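CTD kinase subunit gamma (Schizosaccharomyces pombe, PDB 5CE7) probably helps activate the kinase complex that hyperphosphorylates the heptapeptide repeats of the largest RNA polymerase II subunit, this chain being the noncanonical CTD-interacting domain of the gamma subunit. Local coordinates at residues A[9-14]-A[46-51]; A[29-34]-A[39-44]; A[83-88]-A[120-125]; A[66-71]-A[114-119]. All blocks are in the same frame, centred on the assembly; numbering follows the deposited sequence.

From the N terminus, helix 3-14 meets helix 38-51 in contact 1, which closes a loop spanning residues 15-45. Contact 2 falls inside that loop, where helix 25-33 turns back onto helix 38-51; Phe-10 packs against both of its segments. The remaining two contacts form later in the chain and interleave: their segments follow in the order 66-71, 83-88, 114-119, 120-125, so that contacts 3 and 4 cross. Contact 4 ties helix 54-73 to helix 100-118, and contact 3 ties the end of helix 80-86 to the connection leading into helix 124-139. Tyr-42 of contact 2, hydrogen-bonded to Asp-87 of contact 3, links early contacts to later ones, as do side chains of helix 25-33 packing on segment 66-71.

Contact 1: residues A[9-14]-A[46-51]; sequences TFLQLL and WEELES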
loop_
_atom_site.group_PDB
_atom_site.type_symbol
_atom_site.label_atom_id
_atom_site.label_comp_id
_atom_site.label_asym_id
_atom_site.label_seq_id
_atom_site.Cartn_x
_atom_site.Cartn_y
_atom_site.Cartn_z
ATOM N N THR A 9 12.633 6.745 11.502
ATOM C CA THR A 9 12.233 5.478 12.099
ATOM C C THR A 9 11.317 4.673 11.178
ATOM O O THR A 9 11.509 3.462 10.992
ATOM C CB THR A 9 11.552 5.702 13.460
ATOM O OG1 THR A 9 12.447 6.420 14.318
ATOM C CG2 THR A 9 11.205 4.361 14.121
ATOM N N PHE A 10 10.320 5.335 10.596
ATOM C CA PHE A 10 9.383 4.643 9.709
ATOM C C PHE A 10 10.092 4.045 8.493
ATOM O O PHE A 10 9.824 2.905 8.109
ATOM C CB PHE A 10 8.230 5.570 9.296
ATOM C CG PHE A 10 7.116 4.880 8.549
ATOM C CD1 PHE A 10 6.401 3.834 9.137
ATOM C CD2 PHE A 10 6.753 5.300 7.271
ATOM C CE1 PHE A 10 5.358 3.212 8.456
ATOM C CE2 PHE A 10 5.710 4.676 6.587
ATOM C CZ PHE A 10 5.014 3.639 7.177
ATOM N N LEU A 11 11.009 4.799 7.897
ATOM C CA LEU A 11 11.781 4.291 6.763
ATOM C C LEU A 11 12.581 3.027 7.137
ATOM O O LEU A 11 12.648 2.077 6.356
ATOM C CB LEU A 11 12.699 5.387 6.174
ATOM C CG LEU A 11 12.040 6.449 5.272
ATOM C CD1 LEU A 11 13.021 7.575 4.930
ATOM C CD2 LEU A 11 11.472 5.796 3.981
ATOM N N GLN A 12 13.182 3.021 8.327
ATOM C CA GLN A 12 13.893 1.839 8.824
ATOM C C GLN A 12 12.947 0.651 8.995
ATOM O O GLN A 12 13.255 -0.468 8.593
ATOM C CB GLN A 12 14.617 2.154 10.136
ATOM C CG GLN A 12 15.765 3.152 9.981
ATOM C CD GLN A 12 16.428 3.475 11.306
ATOM O OE1 GLN A 12 17.109 2.638 11.893
ATOM N NE2 GLN A 12 16.222 4.691 11.785
ATOM N N LEU A 13 11.782 0.893 9.588
ATOM C CA LEU A 13 10.760 -0.145 9.697
ATOM C C LEU A 13 10.318 -0.681 8.325
ATOM O O LEU A 13 10.171 -1.893 8.139
ATOM C CB LEU A 13 9.557 0.398 10.473
ATOM C CG LEU A 13 9.409 0.007 11.947
ATOM C CD1 LEU A 13 10.680 -0.553 12.544
ATOM C CD2 LEU A 13 8.861 1.171 12.771
ATOM N N LEU A 14 10.092 0.214 7.364
ATOM C CA LEU A 14 9.726 -0.215 6.013
ATOM C C LEU A 14 10.791 -1.114 5.390
ATOM O O LEU A 14 10.480 -1.996 4.600
ATOM C CB LEU A 14 9.486 0.984 5.106
ATOM C CG LEU A 14 8.192 1.731 5.388
ATOM C CD1 LEU A 14 8.118 3.010 4.568
ATOM C CD2 LEU A 14 7.022 0.808 5.104
ATOM N N TRP A 46 5.385 6.210 -0.552
ATOM C CA TRP A 46 5.625 6.508 -1.972
ATOM C C TRP A 46 7.102 6.683 -2.338
ATOM O O TRP A 46 7.513 6.341 -3.453
ATOM C CB TRP A 46 4.781 7.700 -2.450
ATOM C CG TRP A 46 3.410 7.244 -2.869
ATOM C CD1 TRP A 46 2.268 7.289 -2.131
ATOM C CD2 TRP A 46 3.066 6.606 -4.109
ATOM N NE1 TRP A 46 1.223 6.728 -2.839
ATOM C CE2 TRP A 46 1.687 6.313 -4.057
ATOM C CE3 TRP A 46 3.791 6.263 -5.252
ATOM C CZ2 TRP A 46 1.014 5.691 -5.123
ATOM C CZ3 TRP A 46 3.119 5.640 -6.308
ATOM C CH2 TRP A 46 1.743 5.367 -6.234
ATOM N N GLU A 47 7.898 7.204 -1.407
ATOM C CA GLU A 47 9.342 7.297 -1.624
ATOM C C GLU A 47 9.943 5.903 -1.842
ATOM O O GLU A 47 10.806 5.706 -2.702
ATOM C CB GLU A 47 10.020 7.968 -0.424
ATOM C CG GLU A 47 11.519 8.196 -0.592
ATOM C CD GLU A 47 12.151 8.854 0.639
ATOM O OE1 GLU A 47 11.448 8.979 1.659
ATOM O OE2 GLU A 47 13.348 9.225 0.579
ATOM N N GLU A 48 9.511 4.948 -1.029
ATOM C CA GLU A 48 10.004 3.576 -1.126
ATOM C C GLU A 48 9.448 2.873 -2.371
ATOM O O GLU A 48 10.140 2.073 -2.996
ATOM C CB GLU A 48 9.642 2.781 0.132
ATOM C CG GLU A 48 10.403 3.201 1.370
ATOM C CD GLU A 48 11.739 2.490 1.495
ATOM O OE1 GLU A 48 11.753 1.235 1.437
ATOM O OE2 GLU A 48 12.773 3.183 1.628
ATOM N N LEU A 49 8.209 3.175 -2.739
ATOM C CA LEU A 49 7.657 2.669 -4.011
ATOM C C LEU A 49 8.480 3.122 -5.211
ATOM O O LEU A 49 8.870 2.316 -6.059
ATOM C CB LEU A 49 6.207 3.126 -4.218
ATOM C CG LEU A 49 5.118 2.356 -3.479
ATOM C CD1 LEU A 49 5.617 2.057 -2.120
ATOM C CD2 LEU A 49 3.833 3.159 -3.390
ATOM N N GLU A 50 8.744 4.423 -5.277
ATOM C CA GLU A 50 9.431 5.028 -6.422
ATOM C C GLU A 50 10.835 4.509 -6.651
ATOM O O GLU A 50 11.285 4.393 -7.789
ATOM C CB GLU A 50 9.507 6.548 -6.258
ATOM C CG GLU A 50 8.650 7.304 -7.224
ATOM C CD GLU A 50 7.191 7.106 -6.936
ATOM O OE1 GLU A 50 6.809 7.258 -5.756
ATOM O OE2 GLU A 50 6.432 6.788 -7.877
ATOM N N SER A 51 11.542 4.220 -5.570
ATOM C CA SER A 51 12.938 3.828 -5.683
ATOM C C SER A 51 13.141 2.335 -5.467
ATOM O O SER A 51 14.265 1.841 -5.572
ATOM C CB SER A 51 13.807 4.650 -4.713
ATOM O OG SER A 51 13.469 4.378 -3.362
#
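Glu-48 and Leu-11 bury nearly equal areas in this contact, about 60 Å² each, and Leu-14 contributes half as much. They join helix 3-14 to helix 38-51, whose local axes stay 11.3 Å apart at an angle of 46°, a separation that leaves the backbones apart and gives the contact to side-chain ends. Glu-48 points toward the first helix, and a bend at its second torsion (chi2 -86°) turns the carboxylate toward Leu-11. Its methylene is the part shared by both leucines: Glu-48 CG lies 3.8 Å from Leu-11 CD2, and on the other leucine it meets Leu-14 CD1 at 3.9 Å. Farther out, Glu-48 OE2 approaches Leu-11 CD2 to 3.7 Å, an oxygen against a methyl. Glu-47 touches at the margin: extended beyond CG, it crosses Leu-11 at about a right angle and brings OE1 to 3.9 Å from both Leu-11 CD1 and Leu-11 CD2. From helix 54-73, Phe-63 touches Leu-14 and Ile-60 touches Glu-48. An alanine in place of Glu-48 would probably leave Leu-11 CD2 and Leu-14 CD1 without the methylene that bridges them, opening a gap between the helices. No hydrogen bond or salt bridge spans the two segments, so cohesion here rests on van der Waals contact, with the aliphatic part of an acidic side chain used as apolar surface.

Contact 2: residues A[29-34]-A[39-44]; sequences QFAIKH and EDLYSC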
loop_
_atom_site.group_PDB
_atom_site.type_symbol
_atom_site.label_atom_id
_atom_site.label_comp_id
_atom_site.label_asym_id
_atom_site.label_seq_id
_atom_site.Cartn_x
_atom_site.Cartn_y
_atom_site.Cartn_z
ATOM N N GLN A 29 1.702 -0.535 12.988
ATOM C CA GLN A 29 1.431 -0.030 14.339
ATOM C C GLN A 29 2.079 1.335 14.581
ATOM O O GLN A 29 1.475 2.222 15.206
ATOM C CB GLN A 29 1.891 -1.028 15.412
ATOM C CG GLN A 29 1.007 -2.269 15.506
ATOM C CD GLN A 29 1.575 -3.343 16.417
ATOM O OE1 GLN A 29 2.791 -3.489 16.545
ATOM N NE2 GLN A 29 0.690 -4.107 17.052
ATOM N N PHE A 30 3.310 1.491 14.101
ATOM C CA PHE A 30 4.016 2.773 14.179
ATOM C C PHE A 30 3.270 3.876 13.429
ATOM O O PHE A 30 3.087 4.972 13.952
ATOM C CB PHE A 30 5.434 2.650 13.608
ATOM C CG PHE A 30 6.260 3.901 13.760
ATOM C CD1 PHE A 30 7.023 4.110 14.899
ATOM C CD2 PHE A 30 6.275 4.865 12.760
ATOM C CE1 PHE A 30 7.789 5.269 15.041
ATOM C CE2 PHE A 30 7.030 6.023 12.896
ATOM C CZ PHE A 30 7.788 6.220 14.037
ATOM N N ALA A 31 2.869 3.591 12.194
ATOM C CA ALA A 31 2.168 4.568 11.371
ATOM C C ALA A 31 0.903 5.057 12.053
ATOM O O ALA A 31 0.536 6.232 11.929
ATOM C CB ALA A 31 1.835 3.981 9.989
ATOM N N ILE A 32 0.245 4.150 12.772
ATOM C CA ILE A 32 -1.031 4.440 13.428
ATOM C C ILE A 32 -0.801 5.165 14.742
ATOM O O ILE A 32 -1.520 6.108 15.082
ATOM C CB ILE A 32 -1.854 3.144 13.665
ATOM C CG1 ILE A 32 -2.410 2.631 12.331
ATOM C CG2 ILE A 32 -2.979 3.394 14.662
ATOM C CD1 ILE A 32 -2.839 1.189 12.345
ATOM N N LYS A 33 0.217 4.733 15.472
ATOM C CA LYS A 33 0.595 5.393 16.721
ATOM C C LYS A 33 0.935 6.859 16.478
ATOM O O LYS A 33 0.740 7.710 17.349
ATOM C CB LYS A 33 1.780 4.666 17.343
ATOM C CG LYS A 33 2.438 5.371 18.528
ATOM C CD LYS A 33 1.543 5.403 19.762
ATOM C CE LYS A 33 2.246 6.115 20.924
ATOM N NZ LYS A 33 1.362 6.333 22.110
ATOM N N HIS A 34 1.435 7.151 15.280
ATOM C CA HIS A 34 1.846 8.504 14.925
ATOM C C HIS A 34 1.019 9.050 13.784
ATOM O O HIS A 34 1.549 9.607 12.823
ATOM C CB HIS A 34 3.329 8.504 14.573
ATOM C CG HIS A 34 4.195 8.125 15.728
ATOM N ND1 HIS A 34 4.740 6.864 15.873
ATOM C CD2 HIS A 34 4.559 8.821 16.829
ATOM C CE1 HIS A 34 5.424 6.813 17.001
ATOM N NE2 HIS A 34 5.329 7.986 17.602
ATOM N N GLU A 39 0.816 12.468 6.817
ATOM C CA GLU A 39 1.246 13.000 5.536
ATOM C C GLU A 39 2.711 12.682 5.282
ATOM O O GLU A 39 3.067 12.276 4.179
ATOM C CB GLU A 39 1.006 14.509 5.478
ATOM C CG GLU A 39 -0.394 14.904 5.897
ATOM C CD GLU A 39 -1.244 15.372 4.737
ATOM O OE1 GLU A 39 -1.129 16.560 4.363
ATOM O OE2 GLU A 39 -2.029 14.560 4.203
ATOM N N ASP A 40 3.549 12.858 6.305
ATOM C CA ASP A 40 4.979 12.567 6.193
ATOM C C ASP A 40 5.174 11.080 5.908
ATOM O O ASP A 40 5.947 10.692 5.030
ATOM C CB ASP A 40 5.706 12.891 7.502
ATOM C CG ASP A 40 5.715 14.372 7.824
ATOM O OD1 ASP A 40 4.706 14.866 8.378
ATOM O OD2 ASP A 40 6.743 15.035 7.548
ATOM N N LEU A 41 4.492 10.265 6.704
ATOM C CA LEU A 41 4.639 8.818 6.644
ATOM C C LEU A 41 4.094 8.255 5.340
ATOM O O LEU A 41 4.705 7.360 4.762
ATOM C CB LEU A 41 3.979 8.161 7.855
ATOM C CG LEU A 41 4.891 7.899 9.068
ATOM C CD1 LEU A 41 6.092 8.834 9.164
ATOM C CD2 LEU A 41 4.141 7.780 10.388
ATOM N N TYR A 42 2.954 8.772 4.878
ATOM C CA TYR A 42 2.407 8.350 3.594
ATOM C C TYR A 42 3.390 8.669 2.454
ATOM O O TYR A 42 3.511 7.912 1.482
ATOM C CB TYR A 42 1.033 8.990 3.345
ATOM C CG TYR A 42 0.353 8.478 2.101
ATOM C CD1 TYR A 42 -0.097 7.161 2.024
ATOM C CD2 TYR A 42 0.181 9.298 0.987
ATOM C CE1 TYR A 42 -0.706 6.678 0.874
ATOM C CE2 TYR A 42 -0.431 8.822 -0.161
ATOM C CZ TYR A 42 -0.870 7.516 -0.205
ATOM O OH TYR A 42 -1.465 7.045 -1.342
ATOM N N SER A 43 4.113 9.781 2.577
ATOM C CA SER A 43 5.112 10.129 1.583
ATOM C C SER A 43 6.315 9.201 1.660
ATOM O O SER A 43 6.991 8.968 0.658
ATOM C CB SER A 43 5.557 11.596 1.717
ATOM O OG SER A 43 4.540 12.460 1.265
ATOM N N CYS A 44 6.592 8.677 2.848
ATOM C CA CYS A 44 7.657 7.683 3.001
ATOM C C CYS A 44 7.315 6.422 2.199
ATOM O O CYS A 44 8.192 5.804 1.590
ATOM C CB CYS A 44 7.840 7.303 4.473
ATOM S SG CYS A 44 8.535 8.583 5.562
#
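A single methyl group, Leu-41 CD2, makes every close approach between the end of helix 25-33 and the start of helix 38-51, two helices joined by a short turn. The tight part lies over the backbone of the first helix: CD2 of Leu-41 is 3.9 Å from Ala-31 CA. Ala-31 CA and Leu-41 CA are 6.8 Å apart, a closeness consistent with the small size of the alanine. Leu-41 CD2 also stands 4.0 Å from His-34 O and reaches Phe-30 CE2 at 4.2 Å, meeting that ring at a slant. Leu-41 thus fits among three residues of one helix end.

The other side is looser and partly exposed. His-34 starts toward Leu-41, but its ring leads away and folds back over its own helix, with ND1 3.5 Å above the centre of the Phe-30 ring. From there His-34 ND1 donates to Phe-30 O at 3.2 Å, with an N-H...O angle of 143°. The backbone N of His-34 reaches the same oxygen from the opposite face of the carbonyl plane, so one acceptor receives two donors where the helix ends.

Among the surrounding helices, Phe-10 of helix 3-14 and Tyr-80 of helix 80-86 also pack on Leu-41, while Leu-67 of helix 54-73 touches Ala-31; the contact therefore lies where helices 3-14, 54-73 and 80-86 close round the pair 25-33 and 38-51.

Contact 3: residues A[83-88]-A[120-125]; sequences MISRDI and KVIDDN
Ser-85 meets Val-121 just beyond a Schellman motif, in which Lys-120, with positive phi, ends helix 100-118. The connection soon enters helix 124-139, whose N-cap is Asp-123.

The polar link is a hydrogen bond from Ser-85 OG to Val-121 O, 2.7 Å long. The donor lies in the carbonyl plane, with a C=O...donor angle of 153°. The hydroxyl lies opposite the backbone N (chi1 -166°), beside the carbonyl carbon, which aims it from the last turn of helix 80-86 at Val-121 O. Ser-85 OG also bonds Gln-126 NE2, so the one hydroxyl ties together helix, connection and following helix. Replacing Ser-85 by an alanine would probably leave Val-121 O and Gln-126 NE2 each without this partner and the connection less firmly held.

Apolar packing follows past the break at Asp-87, where Ile-88 opens helix 88-95. Ile-122 points toward segment 83-88 and sets its CG2 4.1 Å from Ile-88 CB; the two side chains cross at about a right angle. Leu-116 touches both isoleucines and Val-121, continuing the core.

Charged groups act within segment 83-88. Arg-86 grips Asp-87 side-on with two nitrogens, one to each oxygen. Asp-87 OD2 additionally bonds Tyr-42 OH, which would help fix the carboxylate's rotation. The shorter arm is nearly straight: Arg-86 NE to Asp-87 OD1 measures 2.6 Å, with an N-H...O angle of 169°.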
loop_
_atom_site.group_PDB
_atom_site.type_symbol
_atom_site.label_atom_id
_atom_site.label_comp_id
_atom_site.label_asym_id
_atom_site.label_seq_id
_atom_site.Cartn_x
_atom_site.Cartn_y
_atom_site.Cartn_z
HETATM N N MSE A 83 -6.305 8.273 1.838
HETATM C CA MSE A 83 -5.189 8.497 0.928
HETATM C C MSE A 83 -4.961 7.298 0.011
HETATM O O MSE A 83 -4.736 7.439 -1.184
HETATM C CB MSE A 83 -3.907 8.794 1.703
HETATM C CG MSE A 83 -4.017 9.981 2.638
HETATM SE SE MSE A 83 -2.359 10.158 3.685
HETATM C CE MSE A 83 -1.605 11.692 2.761
ATOM N N ILE A 84 -5.020 6.108 0.583
ATOM C CA ILE A 84 -4.825 4.888 -0.192
ATOM C C ILE A 84 -5.966 4.673 -1.185
ATOM O O ILE A 84 -5.740 4.265 -2.329
ATOM C CB ILE A 84 -4.655 3.680 0.755
ATOM C CG1 ILE A 84 -3.255 3.725 1.384
ATOM C CG2 ILE A 84 -4.901 2.373 0.019
ATOM C CD1 ILE A 84 -3.143 3.071 2.783
ATOM N N SER A 85 -7.189 4.968 -0.748
ATOM C CA SER A 85 -8.357 4.877 -1.613
ATOM C C SER A 85 -8.251 5.821 -2.813
ATOM O O SER A 85 -8.485 5.421 -3.956
ATOM C CB SER A 85 -9.624 5.202 -0.819
ATOM O OG SER A 85 -10.772 4.814 -1.547
ATOM N N ARG A 86 -7.907 7.076 -2.542
ATOM C CA ARG A 86 -7.733 8.085 -3.590
ATOM C C ARG A 86 -6.657 7.647 -4.576
ATOM O O ARG A 86 -6.780 7.859 -5.780
ATOM C CB ARG A 86 -7.334 9.435 -2.975
ATOM C CG ARG A 86 -6.877 10.487 -3.980
ATOM C CD ARG A 86 -6.107 11.639 -3.295
ATOM N NE ARG A 86 -4.791 11.211 -2.821
ATOM C CZ ARG A 86 -4.199 11.655 -1.712
ATOM N NH1 ARG A 86 -4.796 12.553 -0.942
ATOM N NH2 ARG A 86 -3.004 11.195 -1.372
ATOM N N ASP A 87 -5.605 7.027 -4.061
ATOM C CA ASP A 87 -4.438 6.727 -4.889
ATOM C C ASP A 87 -4.371 5.296 -5.396
ATOM O O ASP A 87 -3.324 4.873 -5.884
ATOM C CB ASP A 87 -3.140 7.056 -4.136
ATOM C CG ASP A 87 -2.996 8.543 -3.833
ATOM O OD1 ASP A 87 -3.774 9.348 -4.380
ATOM O OD2 ASP A 87 -2.101 8.908 -3.055
ATOM N N ILE A 88 -5.466 4.547 -5.285
ATOM C CA ILE A 88 -5.419 3.105 -5.583
ATOM C C ILE A 88 -4.942 2.774 -6.997
ATOM O O ILE A 88 -4.163 1.840 -7.188
ATOM C CB ILE A 88 -6.756 2.367 -5.271
ATOM C CG1 ILE A 88 -6.572 0.842 -5.373
ATOM C CG2 ILE A 88 -7.877 2.829 -6.204
ATOM C CD1 ILE A 88 -5.512 0.262 -4.418
ATOM N N LYS A 120 -14.202 -2.452 2.024
ATOM C CA LYS A 120 -14.840 -1.172 1.704
ATOM C C LYS A 120 -13.889 0.027 1.766
ATOM O O LYS A 120 -14.315 1.171 1.941
ATOM C CB LYS A 120 -16.051 -0.954 2.610
ATOM C CG LYS A 120 -17.017 -2.144 2.592
ATOM C CD LYS A 120 -18.195 -1.953 3.524
ATOM C CE LYS A 120 -19.456 -2.574 2.933
ATOM N NZ LYS A 120 -19.906 -1.841 1.707
ATOM N N VAL A 121 -12.596 -0.246 1.614
ATOM C CA VAL A 121 -11.607 0.815 1.489
ATOM C C VAL A 121 -11.732 1.450 0.103
ATOM O O VAL A 121 -11.550 2.662 -0.063
ATOM C CB VAL A 121 -10.179 0.274 1.694
ATOM C CG1 VAL A 121 -9.152 1.402 1.564
ATOM C CG2 VAL A 121 -10.063 -0.407 3.053
ATOM N N ILE A 122 -12.040 0.619 -0.895
ATOM C CA ILE A 122 -12.314 1.103 -2.251
ATOM C C ILE A 122 -13.717 0.667 -2.685
ATOM O O ILE A 122 -14.175 -0.411 -2.317
ATOM C CB ILE A 122 -11.260 0.618 -3.274
ATOM C CG1 ILE A 122 -11.281 -0.910 -3.425
ATOM C CG2 ILE A 122 -9.852 1.093 -2.886
ATOM C CD1 ILE A 122 -10.186 -1.437 -4.380
ATOM N N ASP A 123 -14.410 1.520 -3.438
ATOM C CA ASP A 123 -15.762 1.195 -3.897
ATOM C C ASP A 123 -15.765 0.382 -5.203
ATOM O O ASP A 123 -14.709 -0.024 -5.712
ATOM C CB ASP A 123 -16.635 2.458 -4.028
ATOM C CG ASP A 123 -16.113 3.443 -5.074
ATOM O OD1 ASP A 123 -15.526 3.009 -6.084
ATOM O OD2 ASP A 123 -16.295 4.666 -4.885
ATOM N N ASP A 124 -16.959 0.147 -5.736
ATOM C CA ASP A 124 -17.116 -0.706 -6.906
ATOM C C ASP A 124 -16.421 -0.131 -8.133
ATOM O O ASP A 124 -15.764 -0.862 -8.876
ATOM C CB ASP A 124 -18.601 -0.952 -7.204
ATOM C CG ASP A 124 -19.258 -1.889 -6.200
ATOM O OD1 ASP A 124 -18.537 -2.493 -5.372
ATOM O OD2 ASP A 124 -20.501 -2.039 -6.255
ATOM N N ASN A 125 -16.568 1.174 -8.343
ATOM C CA ASN A 125 -15.953 1.834 -9.491
ATOM C C ASN A 125 -14.421 1.794 -9.458
ATOM O O ASN A 125 -13.791 1.455 -10.463
ATOM C CB ASN A 125 -16.422 3.284 -9.613
ATOM C CG ASN A 125 -16.052 3.893 -10.947
ATOM O OD1 ASN A 125 -16.316 3.310 -11.999
ATOM N ND2 ASN A 125 -15.412 5.060 -10.914
#

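Contact 4: residues A[66-71]-A[114-119]; sequences TLCEMC and QSLHEK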
loop_
_atom_site.group_PDB
_atom_site.type_symbol
_atom_site.label_atom_id
_atom_site.label_comp_id
_atom_site.label_asym_id
_atom_site.label_seq_id
_atom_site.Cartn_x
_atom_site.Cartn_y
_atom_site.Cartn_z
ATOM N N THR A 66 -2.221 -4.510 4.930
ATOM C CA THR A 66 -2.088 -4.680 6.386
ATOM C C THR A 66 -2.364 -3.376 7.165
ATOM O O THR A 66 -3.068 -3.371 8.195
ATOM C CB THR A 66 -0.678 -5.235 6.723
ATOM O OG1 THR A 66 -0.528 -6.529 6.115
ATOM C CG2 THR A 66 -0.460 -5.343 8.253
ATOM N N LEU A 67 -1.832 -2.269 6.656
ATOM C CA LEU A 67 -2.077 -0.958 7.241
ATOM C C LEU A 67 -3.571 -0.623 7.255
ATOM O O LEU A 67 -4.119 -0.201 8.283
ATOM C CB LEU A 67 -1.312 0.125 6.471
ATOM C CG LEU A 67 -1.484 1.572 6.939
ATOM C CD1 LEU A 67 -1.056 1.714 8.407
ATOM C CD2 LEU A 67 -0.642 2.490 6.090
ATOM N N CYS A 68 -4.232 -0.788 6.115
ATOM C CA CYS A 68 -5.673 -0.562 6.063
ATOM C C CYS A 68 -6.442 -1.461 7.052
ATOM O O CYS A 68 -7.312 -0.983 7.770
ATOM C CB CYS A 68 -6.215 -0.728 4.629
ATOM S SG CYS A 68 -5.674 0.571 3.477
ATOM N N GLU A 69 -6.129 -2.752 7.083
ATOM C CA GLU A 69 -6.800 -3.669 8.014
ATOM C C GLU A 69 -6.627 -3.206 9.454
ATOM O O GLU A 69 -7.574 -3.177 10.231
ATOM C CB GLU A 69 -6.264 -5.094 7.867
ATOM C CG GLU A 69 -6.564 -5.715 6.513
ATOM C CD GLU A 69 -5.958 -7.104 6.336
ATOM O OE1 GLU A 69 -4.951 -7.415 7.003
ATOM O OE2 GLU A 69 -6.500 -7.890 5.530
HETATM N N MSE A 70 -5.411 -2.824 9.805
HETATM C CA MSE A 70 -5.151 -2.380 11.161
HETATM C C MSE A 70 -5.795 -1.037 11.461
HETATM O O MSE A 70 -6.264 -0.815 12.568
HETATM C CB MSE A 70 -3.656 -2.390 11.440
HETATM C CG MSE A 70 -3.107 -3.817 11.470
HETATM SE SE MSE A 70 -1.261 -3.858 12.040
HETATM C CE MSE A 70 -1.354 -2.319 13.301
ATOM N N CYS A 71 -5.842 -0.148 10.474
ATOM C CA CYS A 71 -6.585 1.100 10.641
ATOM C C CYS A 71 -8.044 0.800 10.999
ATOM O O CYS A 71 -8.599 1.390 11.925
ATOM C CB CYS A 71 -6.510 1.971 9.378
ATOM S SG CYS A 71 -4.938 2.832 9.158
ATOM N N GLN A 114 -8.846 -7.161 -3.996
ATOM C CA GLN A 114 -10.024 -7.863 -3.499
ATOM C C GLN A 114 -10.193 -7.619 -2.001
ATOM O O GLN A 114 -11.291 -7.353 -1.519
ATOM C CB GLN A 114 -9.920 -9.361 -3.790
ATOM C CG GLN A 114 -10.970 -10.222 -3.091
ATOM C CD GLN A 114 -10.816 -11.706 -3.417
ATOM O OE1 GLN A 114 -10.169 -12.455 -2.683
ATOM N NE2 GLN A 114 -11.407 -12.132 -4.530
ATOM N N SER A 115 -9.084 -7.697 -1.277
ATOM C CA SER A 115 -9.070 -7.426 0.152
ATOM C C SER A 115 -9.553 -5.999 0.464
ATOM O O SER A 115 -10.424 -5.799 1.308
ATOM C CB SER A 115 -7.662 -7.637 0.696
ATOM O OG SER A 115 -7.607 -7.335 2.074
ATOM N N LEU A 116 -8.976 -5.013 -0.214
ATOM C CA LEU A 116 -9.384 -3.628 -0.032
ATOM C C LEU A 116 -10.864 -3.413 -0.399
ATOM O O LEU A 116 -11.582 -2.675 0.276
ATOM C CB LEU A 116 -8.481 -2.689 -0.841
ATOM C CG LEU A 116 -7.011 -2.653 -0.377
ATOM C CD1 LEU A 116 -6.167 -1.744 -1.264
ATOM C CD2 LEU A 116 -6.920 -2.206 1.072
ATOM N N HIS A 117 -11.310 -4.059 -1.469
ATOM C CA HIS A 117 -12.707 -3.987 -1.887
ATOM C C HIS A 117 -13.674 -4.601 -0.863
ATOM O O HIS A 117 -14.708 -4.009 -0.543
ATOM C CB HIS A 117 -12.897 -4.656 -3.254
ATOM C CG HIS A 117 -14.281 -4.504 -3.804
ATOM N ND1 HIS A 117 -15.048 -5.578 -4.198
ATOM C CD2 HIS A 117 -15.044 -3.404 -4.001
ATOM C CE1 HIS A 117 -16.220 -5.145 -4.629
ATOM N NE2 HIS A 117 -16.242 -3.828 -4.521
ATOM N N GLU A 118 -13.344 -5.785 -0.359
ATOM C CA GLU A 118 -14.176 -6.461 0.640
ATOM C C GLU A 118 -14.272 -5.647 1.929
ATOM O O GLU A 118 -15.291 -5.666 2.628
ATOM C CB GLU A 118 -13.604 -7.839 0.959
ATOM C CG GLU A 118 -13.711 -8.821 -0.188
ATOM C CD GLU A 118 -12.964 -10.109 0.082
ATOM O OE1 GLU A 118 -12.048 -10.101 0.936
ATOM O OE2 GLU A 118 -13.289 -11.128 -0.560
ATOM N N LYS A 119 -13.203 -4.930 2.247
ATOM C CA LYS A 119 -13.191 -4.137 3.463
ATOM C C LYS A 119 -13.623 -2.686 3.204
ATOM O O LYS A 119 -13.454 -1.815 4.057
ATOM C CB LYS A 119 -11.829 -4.265 4.157
ATOM C CG LYS A 119 -11.445 -5.739 4.320
ATOM C CD LYS A 119 -10.384 -5.964 5.372
ATOM C CE LYS A 119 -9.063 -6.352 4.731
ATOM N NZ LYS A 119 -8.417 -5.185 4.064
#
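Cys-68 and Leu-116, Glu-69 and Lys-119 are the pairs that join helix 54-73 to helix 100-118 within the right-handed superhelix of this CTD-interacting domain. The backbones remain well separated, the nearest CA pair being Cys-68 and Leu-116 at 7.8 Å, so side chains span the distance.

The apolar part is buried. Leu-116 CD2 approaches Cys-68 SG to 3.9 Å and is equally close to Cys-68 CB, the methyl resting against the flank of the cysteine. Ile-84 and Leu-81 of helix 80-86 touch the same cysteine, which extends this patch into the neighbouring helix.

The charged part lies nearer the surface. Lys-119 points toward Glu-69, and bends at its third and fourth torsions (chi3 -109°, chi4 73°) fold its end back toward Ser-115. Its salt bridge with Glu-69 is long, 3.6 Å from Glu-69 OE2 to Lys-119 NZ. Lys-119 CE, however, lies only 3.1 Å from Glu-69 CG, implausibly short for two carbons, so the exact position of the lysine end is doubtful. Asp-65, one turn earlier on helix 54-73, is a second acidic partner: its OD1 forms a salt bridge with Lys-119 NZ and a hydrogen bond with Ser-115 OG. Just past the end of helix 100-118 the lysine adds a weak bond back to its last turn: Lys-119 NZ lies 3.5 Å from Ser-115 O, the carbonyl that also accepts Lys-119 N at 3.1 Å.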